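Local coordinates for protein delta-aminolevulinic acid dehydratase (Toxoplasma gondii ME49, PDB 3OBK) that probably catalyses the condensation of two 5-aminolevulinic acid molecules into porphobilinogen, an early step of tetrapyrrole biosynthesis, and is held here with that product, at residues S58-I61 and Q67-L70; M91-V96 and G220-A225; D134-P139 and G144-V149. All blocks are in the same frame, centred on the assembly; numbering follows the deposited sequence.

Contact 1. Residues S58-I61 and Q67-L70. With EDO (1,2-ethanediol), chain O.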
# COMPACT_ATOMS: atom_id res chain seq x y z
N SER A 58 41.71 32.80 16.31
CA SER A 58 40.82 32.25 15.31
C SER A 58 41.30 32.66 13.93
O SER A 58 41.90 33.73 13.78
CB SER A 58 39.39 32.69 15.56
OG SER A 58 38.87 32.00 16.68
N VAL A 59 41.07 31.78 12.96
CA VAL A 59 41.54 31.92 11.59
C VAL A 59 40.38 31.61 10.66
O VAL A 59 39.78 30.53 10.74
CB VAL A 59 42.71 30.92 11.30
CG1 VAL A 59 42.94 30.74 9.77
CG2 VAL A 59 43.98 31.40 11.98
N PRO A 60 40.05 32.54 9.75
CA PRO A 60 38.99 32.29 8.81
C PRO A 60 39.29 31.11 7.89
O PRO A 60 40.48 30.85 7.56
CB PRO A 60 38.93 33.58 7.98
CG PRO A 60 39.62 34.61 8.80
CD PRO A 60 40.69 33.85 9.52
N ILE A 61 38.22 30.41 7.51
CA ILE A 61 38.23 29.37 6.47
C ILE A 61 37.87 30.03 5.13
O ILE A 61 36.73 30.41 4.87
CB ILE A 61 37.24 28.26 6.80
CG1 ILE A 61 37.55 27.68 8.19
CG2 ILE A 61 37.24 27.22 5.72
CD1 ILE A 61 36.35 26.93 8.82
N GLN A 67 32.77 31.57 8.32
CA GLN A 67 33.12 30.52 9.29
C GLN A 67 34.63 30.44 9.53
O GLN A 67 35.42 30.65 8.62
CB GLN A 67 32.67 29.15 8.81
CG GLN A 67 31.21 29.03 8.43
CD GLN A 67 30.30 29.50 9.53
OE1 GLN A 67 30.39 29.02 10.68
NE2 GLN A 67 29.42 30.45 9.21
N SER A 68 35.02 30.11 10.75
CA SER A 68 36.43 30.14 11.11
C SER A 68 36.87 28.87 11.81
O SER A 68 36.04 28.12 12.36
CB SER A 68 36.67 31.31 12.06
OG SER A 68 36.76 32.56 11.36
N ARG A 69 38.19 28.64 11.81
CA ARG A 69 38.78 27.73 12.78
C ARG A 69 38.84 28.50 14.08
O ARG A 69 39.64 29.41 14.21
CB ARG A 69 40.18 27.29 12.40
CG ARG A 69 40.25 26.49 11.14
CD ARG A 69 41.64 26.03 10.92
NE ARG A 69 41.80 25.28 9.68
CZ ARG A 69 42.93 25.20 8.98
NH1 ARG A 69 44.03 25.83 9.37
NH2 ARG A 69 42.97 24.48 7.86
N LEU A 70 38.02 28.10 15.05
CA LEU A 70 37.90 28.85 16.29
C LEU A 70 38.89 28.39 17.37
O LEU A 70 39.14 27.20 17.56
CB LEU A 70 36.47 28.78 16.83
CG LEU A 70 35.39 29.34 15.91
CD1 LEU A 70 34.01 28.85 16.30
CD2 LEU A 70 35.43 30.86 15.83
C1 EDO O . 32.31 32.44 13.39
O1 EDO O . 33.15 33.10 12.41
C2 EDO O . 31.97 30.99 13.04
O2 EDO O . 33.13 30.13 12.99
O HOH W 1 35.87 32.75 6.34
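The flat groups that meet between Val59, Ile61, Gln67 and Arg69 are peptide units, joined through N-H...O=C bonds. Ile61 N lies in the carbonyl plane of Gln67 and bonds to Gln67 O at 3.0 Å. The other two donors are tilted from the planes of their carbonyls. Val59 N is 3.0 Å from Arg69 O, and Arg69 N sits 2.7 Å from Val59 O. These bonds make a small antiparallel beta hairpin, with Val59 and Arg69 as a hydrogen-bonded pair. Pro60 and Ser68 form the next, non-hydrogen-bonded pair, where no N-H of Pro60 is needed for a bond across the hairpin. Strand 68-70 also runs parallel to strand 46-53, which ties the hairpin to the barrel sheet. Ile61 CD1 packs 3.6 Å from Ser68 C. Ser58 OG passes 3.3 Å from Leu70 CA and is hydrogen-bonded to Asp74 and Ser71 N. Arg69 leaves the hairpin with its chain extended from CG to NE (chi2 -176°), which carries the guanidinium to Ala225 O and Asp224 O. Ser68 N donates to O2 of a 1,2-ethanediol, probably from the crystallisation liquor, at 2.9 Å. Gly66 O also bonds to this diol.

Contact 2. Residues M91-V96 and G220-A225. With PBG (3-[5-(aminomethyl)-4-(carboxymethyl)-1H-pyrrol-3-yl]propanoic acid), chain L.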
# COMPACT_ATOMS: atom_id res chain seq x y z
N MET A 91 27.40 20.96 16.86
CA MET A 91 28.18 19.82 16.42
C MET A 91 29.62 20.36 16.38
O MET A 91 29.83 21.47 15.91
CB MET A 91 27.63 19.42 15.04
CG MET A 91 27.94 18.06 14.49
SD MET A 91 26.97 17.78 12.93
CE MET A 91 25.52 16.87 13.46
N LEU A 92 30.58 19.59 16.87
CA LEU A 92 31.98 20.06 16.99
C LEU A 92 32.99 19.22 16.23
O LEU A 92 33.09 18.01 16.41
CB LEU A 92 32.43 20.08 18.45
CG LEU A 92 31.50 20.66 19.50
CD1 LEU A 92 32.21 20.49 20.82
CD2 LEU A 92 31.16 22.13 19.22
N PHE A 93 33.79 19.88 15.42
CA PHE A 93 34.81 19.23 14.64
C PHE A 93 36.17 19.81 15.05
O PHE A 93 36.30 21.02 15.20
CB PHE A 93 34.55 19.51 13.18
CG PHE A 93 33.26 18.96 12.66
CD1 PHE A 93 33.14 17.62 12.33
CD2 PHE A 93 32.20 19.79 12.41
CE1 PHE A 93 31.97 17.13 11.80
CE2 PHE A 93 31.03 19.32 11.87
CZ PHE A 93 30.90 18.00 11.56
N PRO A 94 37.18 18.96 15.25
CA PRO A 94 38.52 19.45 15.57
C PRO A 94 39.47 19.51 14.38
O PRO A 94 39.59 18.54 13.64
CB PRO A 94 39.03 18.40 16.55
CG PRO A 94 38.38 17.15 16.11
CD PRO A 94 37.06 17.52 15.46
N LYS A 95 40.11 20.66 14.19
CA LYS A 95 41.30 20.74 13.33
C LYS A 95 42.48 20.34 14.21
O LYS A 95 42.85 21.05 15.11
CB LYS A 95 41.44 22.15 12.71
CG LYS A 95 42.86 22.73 12.51
CD LYS A 95 43.75 21.94 11.56
CE LYS A 95 44.97 22.79 11.05
NZ LYS A 95 45.90 23.37 12.12
N VAL A 96 43.03 19.16 13.94
CA VAL A 96 44.12 18.57 14.73
C VAL A 96 45.47 18.95 14.11
O VAL A 96 45.60 19.06 12.89
CB VAL A 96 43.95 17.02 14.77
CG1 VAL A 96 45.13 16.31 15.39
CG2 VAL A 96 42.61 16.63 15.47
N GLY A 220 34.28 19.61 0.05
CA GLY A 220 35.63 20.16 -0.10
C GLY A 220 36.00 21.21 0.93
O GLY A 220 37.08 21.14 1.51
N PRO A 221 35.14 22.22 1.12
CA PRO A 221 35.47 23.28 2.07
C PRO A 221 35.58 22.78 3.51
O PRO A 221 36.42 23.26 4.26
CB PRO A 221 34.34 24.30 1.90
CG PRO A 221 33.85 24.07 0.50
CD PRO A 221 34.01 22.60 0.24
N PHE A 222 34.77 21.79 3.88
CA PHE A 222 34.98 21.14 5.17
C PHE A 222 36.44 20.58 5.28
O PHE A 222 37.12 20.80 6.29
CB PHE A 222 33.93 20.04 5.38
CG PHE A 222 34.12 19.22 6.64
CD1 PHE A 222 35.00 18.14 6.66
CD2 PHE A 222 33.36 19.49 7.78
CE1 PHE A 222 35.15 17.37 7.79
CE2 PHE A 222 33.48 18.74 8.93
CZ PHE A 222 34.39 17.69 8.96
N ARG A 223 36.89 19.89 4.24
CA ARG A 223 38.22 19.31 4.25
C ARG A 223 39.33 20.38 4.23
O ARG A 223 40.44 20.12 4.67
CB ARG A 223 38.38 18.33 3.09
CG ARG A 223 37.51 17.08 3.25
CD ARG A 223 37.50 16.24 2.00
NE ARG A 223 36.57 15.11 2.07
CZ ARG A 223 36.15 14.42 1.01
NH1 ARG A 223 36.58 14.75 -0.22
NH2 ARG A 223 35.31 13.41 1.14
N ASP A 224 39.04 21.57 3.72
CA ASP A 224 39.97 22.68 3.88
C ASP A 224 40.01 23.07 5.35
O ASP A 224 41.09 23.30 5.90
CB ASP A 224 39.57 23.89 3.04
CG ASP A 224 39.60 23.62 1.53
OD1 ASP A 224 40.33 22.69 1.09
OD2 ASP A 224 38.90 24.35 0.78
N ALA A 225 38.84 23.12 6.00
CA ALA A 225 38.74 23.54 7.41
C ALA A 225 39.57 22.67 8.34
O ALA A 225 40.28 23.19 9.23
CB ALA A 225 37.30 23.60 7.87
CHA PBG L . 34.14 13.23 8.28
C1A PBG L . 33.18 14.32 7.94
C2A PBG L . 33.07 14.98 6.72
C3A PBG L . 32.05 15.90 6.87
C4A PBG L . 31.52 15.72 8.13
NA PBG L . 32.23 14.78 8.77
C5A PBG L . 33.98 14.88 5.52
C6A PBG L . 33.95 13.63 4.76
O1A PBG L . 33.47 12.62 5.35
O2A PBG L . 34.46 13.57 3.62
C7A PBG L . 31.64 16.89 5.85
C8A PBG L . 30.74 17.98 6.30
C9A PBG L . 30.55 19.14 5.41
O3A PBG L . 30.18 20.19 5.92
O4A PBG L . 31.01 19.20 4.26
N1 PBG L . 33.61 11.93 8.56
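Phe222, on helix 220-226, reaches across to Phe93 of strand 89-95 and passes over the bound porphobilinogen on its way. Its CB lies 3.2 Å from O4A of the product's propionate arm. CG is next, against C7A of the same arm. CD1 then meets C5A of the acetate arm, while CD2 meets C8A of the propionate. Further out, CE1 is 3.3 Å from the pyrrole carbon C2A. At the far edge CE2 meets Phe93: it stands over the centre of that ring, 3.6 Å from Phe93 CD1. CZ touches both Phe93 CD1 and pyrrole atom C4A. The two phenyl rings form a T-shaped pair: centroids are 4.8 Å apart, planes at 86°, with Phe222 supplying the edge. With chi1 at 175° the Phe222 ring swings away from the backbone N, off the helix toward the strand.

Arg223 grips the acetate arm. Its NH2 bonds to O2A at 2.6 Å, and NE adds a weak bond to the same oxygen, which lies at the edge of the guanidinium, in its plane. Away from the ligand, Lys95 CB touches Ala225 O at 3.8 Å. The chemistry is therefore divided: the face of one aromatic ring lies over the product's pyrrole, while the arginine probably neutralises the charge of the acetate arm.

Contact 3. Residues D134-P139 and G144-V149. With PBG (3-[5-(aminomethyl)-4-(carboxymethyl)-1H-pyrrol-3-yl]propanoic acid), chain L.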
# COMPACT_ATOMS: atom_id res chain seq x y z
N ASP A 134 31.40 14.36 16.24
CA ASP A 134 31.54 13.44 15.15
C ASP A 134 32.35 12.21 15.61
O ASP A 134 33.16 12.30 16.54
CB ASP A 134 32.25 14.15 14.00
CG ASP A 134 32.27 13.34 12.73
OD1 ASP A 134 31.39 13.56 11.85
OD2 ASP A 134 33.18 12.48 12.63
N VAL A 135 32.07 11.05 14.99
CA VAL A 135 32.88 9.84 15.16
C VAL A 135 33.35 9.40 13.78
O VAL A 135 32.56 9.19 12.87
CB VAL A 135 32.14 8.73 15.90
CG1 VAL A 135 32.94 7.41 15.89
CG2 VAL A 135 31.80 9.17 17.33
N ALA A 136 34.66 9.27 13.64
CA ALA A 136 35.31 9.08 12.35
C ALA A 136 36.76 9.47 12.52
O ALA A 136 37.09 10.35 13.34
CB ALA A 136 34.67 9.91 11.24
N LEU A 137 37.62 8.79 11.79
CA LEU A 137 39.05 8.96 12.03
C LEU A 137 39.64 10.01 11.14
O LEU A 137 40.79 10.31 11.27
CB LEU A 137 39.77 7.64 11.79
CG LEU A 137 39.26 6.47 12.62
CD1 LEU A 137 40.13 5.25 12.36
CD2 LEU A 137 39.24 6.79 14.09
N ASP A 138 38.88 10.57 10.21
CA ASP A 138 39.57 11.38 9.21
C ASP A 138 40.21 12.63 9.75
O ASP A 138 41.22 13.04 9.23
CB ASP A 138 38.76 11.66 7.92
CG ASP A 138 37.32 11.99 8.15
OD1 ASP A 138 36.63 11.36 8.98
OD2 ASP A 138 36.84 12.85 7.37
N PRO A 139 39.65 13.23 10.80
CA PRO A 139 40.34 14.41 11.30
C PRO A 139 41.67 14.07 11.94
O PRO A 139 42.47 14.96 12.19
CB PRO A 139 39.37 15.00 12.35
CG PRO A 139 38.01 14.38 12.07
CD PRO A 139 38.30 13.07 11.38
N GLY A 144 43.81 11.03 5.55
CA GLY A 144 42.55 11.68 5.24
C GLY A 144 41.39 10.71 4.97
O GLY A 144 40.49 11.03 4.22
N HIS A 145 41.43 9.53 5.59
CA HIS A 145 40.32 8.59 5.52
C HIS A 145 39.62 8.40 6.87
O HIS A 145 40.23 8.57 7.93
CB HIS A 145 40.80 7.27 4.96
CG HIS A 145 41.07 7.33 3.50
ND1 HIS A 145 40.08 7.19 2.56
CD2 HIS A 145 42.21 7.58 2.81
CE1 HIS A 145 40.60 7.30 1.35
NE2 HIS A 145 41.89 7.56 1.48
N ASP A 146 38.34 8.05 6.81
CA ASP A 146 37.50 7.86 7.99
C ASP A 146 37.83 6.58 8.74
O ASP A 146 37.37 6.38 9.84
CB ASP A 146 36.02 7.83 7.63
CG ASP A 146 35.53 9.10 6.94
OD1 ASP A 146 36.29 9.76 6.21
OD2 ASP A 146 34.34 9.41 7.09
N GLY A 147 38.61 5.70 8.14
CA GLY A 147 39.08 4.49 8.80
C GLY A 147 40.57 4.25 8.65
O GLY A 147 41.30 5.04 8.02
N VAL A 148 41.02 3.16 9.25
CA VAL A 148 42.42 2.75 9.16
C VAL A 148 42.72 2.19 7.78
O VAL A 148 41.98 1.38 7.27
CB VAL A 148 42.77 1.72 10.21
CG1 VAL A 148 44.22 1.31 10.06
CG2 VAL A 148 42.51 2.28 11.60
N VAL A 149 43.81 2.65 7.17
CA VAL A 149 44.21 2.25 5.84
C VAL A 149 45.28 1.19 5.94
O VAL A 149 46.28 1.36 6.61
CB VAL A 149 44.73 3.45 5.03
CG1 VAL A 149 45.14 3.00 3.64
CG2 VAL A 149 43.67 4.56 4.97
CHA PBG L . 34.14 13.23 8.28
C1A PBG L . 33.18 14.32 7.94
C2A PBG L . 33.07 14.98 6.72
C3A PBG L . 32.05 15.90 6.87
C4A PBG L . 31.52 15.72 8.13
NA PBG L . 32.23 14.78 8.77
C5A PBG L . 33.98 14.88 5.52
C6A PBG L . 33.95 13.63 4.76
O1A PBG L . 33.47 12.62 5.35
O2A PBG L . 34.46 13.57 3.62
C7A PBG L . 31.64 16.89 5.85
C8A PBG L . 30.74 17.98 6.30
C9A PBG L . 30.55 19.14 5.41
O3A PBG L . 30.18 20.19 5.92
O4A PBG L . 31.01 19.20 4.26
N1 PBG L . 33.61 11.93 8.56
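Hydrogen bonding between the segments rests on Leu137 N, which donates to Asp146 O at 3.1 Å. The approach is steep. The donor stands 42° out of the carbonyl plane and does not use a lone pair. Beside it, Asp138 CA makes a C-H contact with His145 O at 3.2 Å.

Among the acidic groups, the carboxylates of Asp138 and Asp146 run alongside each other in the same direction, with their planes stacked 11° apart. Asp138 OD1 is only 3.2 Å from Asp146 OD1. The amino group N1 of porphobilinogen bonds to Asp146 OD2 at 3.0 Å and, weakly, to Asp138 OD1 at 3.1 Å. Ala136 CB lies 3.5 Å from the same N1. Lys236 adds a salt bridge to Asp146 OD1 and a long, weak ion pair with Asp138 OD2. Asp134 takes the pyrrole N-H: NA of the product makes a weak but straight bond to Asp134 OD1, which Ser183 OG also holds. The aspartates thus line the part of the pocket that holds the amino and pyrrole nitrogens of the product.

Apolar contacts come from Leu137. Its CG is anti to its own carbonyl carbon (chi1 -56°), placing CD1 3.9 Å from Val148 CG2 and near Gly147 CA.

The turn follows barrel strand 130-135, whose Val135 backbone bonds to Cys181 of strand 179-182 and to Ser183 just after it. Helix 158-175 flanks it, with Gln164 and Leu165 against Leu137 and Gln168 OE1 holding Ala136 N.

How the contacts relate
All three contacts reach the barrel sheet of this TIM-barrel family member. Contact 1, the hairpin beside strand 46-53, closes first along the chain. Contact 2 then opens on strand 89-95 and closes far later on helix 220-226; contact 3 falls between these two segments. Centres of contacts 1 and 2 are about 10 Å apart, and the two touch, for example where Ile61 packs on Ala225. Contacts 2 and 3 lie about 12 Å apart between centres, on the neighbouring strands 89-95 and 130-135, and both touch porphobilinogen. Contacts 1 and 3, with centres about 22 Å apart, do not touch. Contact 2 thus links the hairpin to the product pocket.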